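Local coordinates for flagellar motor switch protein FliG (Thermotoga maritima, PDB 5TDY) that probably forms part of the switch complex at the base of the flagellar basal body, which contacts chemotaxis proteins and motor components that set the direction of flagellar rotation, at residues 11-16 with 44-49. Sequence-based numbering, arbitrary orientation.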
# COMPACT_ATOMS: atom_id res chain seq x y z
N LYS B 11 -8.38 -6.52 -1.39
CA LYS B 11 -7.35 -5.50 -1.19
C LYS B 11 -7.30 -5.06 0.27
O LYS B 11 -6.23 -5.00 0.87
CB LYS B 11 -7.61 -4.30 -2.10
CG LYS B 11 -7.34 -4.58 -3.57
CD LYS B 11 -7.15 -3.29 -4.34
CE LYS B 11 -8.36 -2.97 -5.17
NZ LYS B 11 -7.95 -2.10 -6.31
N ALA B 12 -8.46 -4.76 0.86
CA ALA B 12 -8.46 -4.36 2.26
C ALA B 12 -7.92 -5.47 3.16
O ALA B 12 -7.22 -5.21 4.13
CB ALA B 12 -9.88 -3.96 2.70
N ALA B 13 -8.24 -6.73 2.85
CA ALA B 13 -7.76 -7.83 3.67
C ALA B 13 -6.25 -7.99 3.54
O ALA B 13 -5.56 -8.24 4.54
CB ALA B 13 -8.48 -9.13 3.29
N VAL B 14 -5.72 -7.85 2.32
CA VAL B 14 -4.28 -7.95 2.12
C VAL B 14 -3.55 -6.85 2.90
O VAL B 14 -2.51 -7.09 3.53
CB VAL B 14 -3.94 -7.92 0.62
CG1 VAL B 14 -2.42 -7.75 0.39
CG2 VAL B 14 -4.44 -9.21 -0.07
N LEU B 15 -4.11 -5.63 2.90
CA LEU B 15 -3.45 -4.54 3.61
C LEU B 15 -3.40 -4.82 5.10
O LEU B 15 -2.35 -4.63 5.74
CB LEU B 15 -4.17 -3.21 3.33
CG LEU B 15 -3.54 -1.92 3.87
CD1 LEU B 15 -2.24 -1.63 3.13
CD2 LEU B 15 -4.49 -0.76 3.71
N LEU B 16 -4.52 -5.28 5.68
CA LEU B 16 -4.52 -5.51 7.12
C LEU B 16 -3.63 -6.69 7.50
O LEU B 16 -3.01 -6.68 8.57
CB LEU B 16 -5.96 -5.72 7.62
CG LEU B 16 -6.83 -4.46 7.49
CD1 LEU B 16 -8.28 -4.81 7.74
CD2 LEU B 16 -6.36 -3.36 8.47
N ALA B 44 -10.21 -13.93 7.33
CA ALA B 44 -10.12 -15.32 7.76
C ALA B 44 -10.03 -16.27 6.57
O ALA B 44 -9.37 -17.30 6.65
CB ALA B 44 -11.32 -15.69 8.63
N ASN B 45 -10.65 -15.90 5.45
CA ASN B 45 -10.67 -16.70 4.24
C ASN B 45 -9.72 -16.17 3.17
O ASN B 45 -9.94 -16.43 1.99
CB ASN B 45 -12.10 -16.76 3.69
CG ASN B 45 -13.05 -17.43 4.66
OD1 ASN B 45 -12.98 -18.64 4.86
ND2 ASN B 45 -13.93 -16.65 5.28
N ILE B 46 -8.68 -15.43 3.56
CA ILE B 46 -7.83 -14.79 2.56
C ILE B 46 -6.92 -15.80 1.87
O ILE B 46 -6.53 -15.60 0.72
CB ILE B 46 -7.01 -13.64 3.20
CG1 ILE B 46 -6.42 -12.73 2.12
CG2 ILE B 46 -5.90 -14.17 4.07
CD1 ILE B 46 -5.61 -11.57 2.70
N GLY B 47 -6.58 -16.88 2.55
CA GLY B 47 -5.71 -17.87 1.94
C GLY B 47 -4.27 -17.39 1.81
O GLY B 47 -3.75 -16.63 2.64
N ARG B 48 -3.60 -17.86 0.77
CA ARG B 48 -2.26 -17.41 0.42
C ARG B 48 -2.31 -16.05 -0.25
O ARG B 48 -3.19 -15.77 -1.07
CB ARG B 48 -1.60 -18.42 -0.52
CG ARG B 48 -0.56 -17.80 -1.46
CD ARG B 48 -0.11 -18.72 -2.60
NE ARG B 48 -0.04 -20.13 -2.20
CZ ARG B 48 -1.00 -21.04 -2.40
NH1 ARG B 48 -0.86 -22.28 -1.98
NH2 ARG B 48 -2.11 -20.69 -3.04
N VAL B 49 -1.36 -15.19 0.10
CA VAL B 49 -1.17 -13.89 -0.54
C VAL B 49 0.09 -13.98 -1.39
O VAL B 49 1.17 -14.29 -0.88
CB VAL B 49 -1.07 -12.75 0.49
CG1 VAL B 49 -0.71 -11.43 -0.20
CG2 VAL B 49 -2.36 -12.59 1.26
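Ile46 and Val49, in the loop that joins helices 33-44 and 51-66, pack on Ala13 and Val14 of helix 8-19. The contact lies in the all-helical N-terminal domain of FliG. It is small, burying 155 Å² over both sides, and purely apolar.

Ile46 makes the larger share. Its side chain is fully extended: CG1 is anti to the backbone N (chi1 -165°), and chi2 of 180° carries CD1 straight on to the helix. The methyl comes to rest over the Ala13-Val14 peptide link, with CD1 of Ile46 3.7 Å from both C of Ala13 and N of Val14. It also touches a methyl of each residue: Ile46 CD1 is 3.8 Å from Ala13 CB and equally far from Val14 CG2. Ala13 presents only CB beside the methyl, consistent with the close approach of CD1 to the backbone. The Ile46 and Val14 side chains cross at about a right angle.

Val49 meets Val14 branch to branch, more loosely. CG1 of Val14 lies 4.1 Å from CG1 of Val49, and the two CG2 methyls of Val14 and Val49 are 4.2 Å apart. Around the contact, Ala13 also touches Ile43 of helix 33-44, and Val14 touches Val57 of helix 51-66.

Two hydrogen bonds from Arg10, one turn earlier on helix 8-19, also hold the loop: NH1 of Arg10 bonds to the carbonyl O of Ile46, and NH2 to that of Arg48.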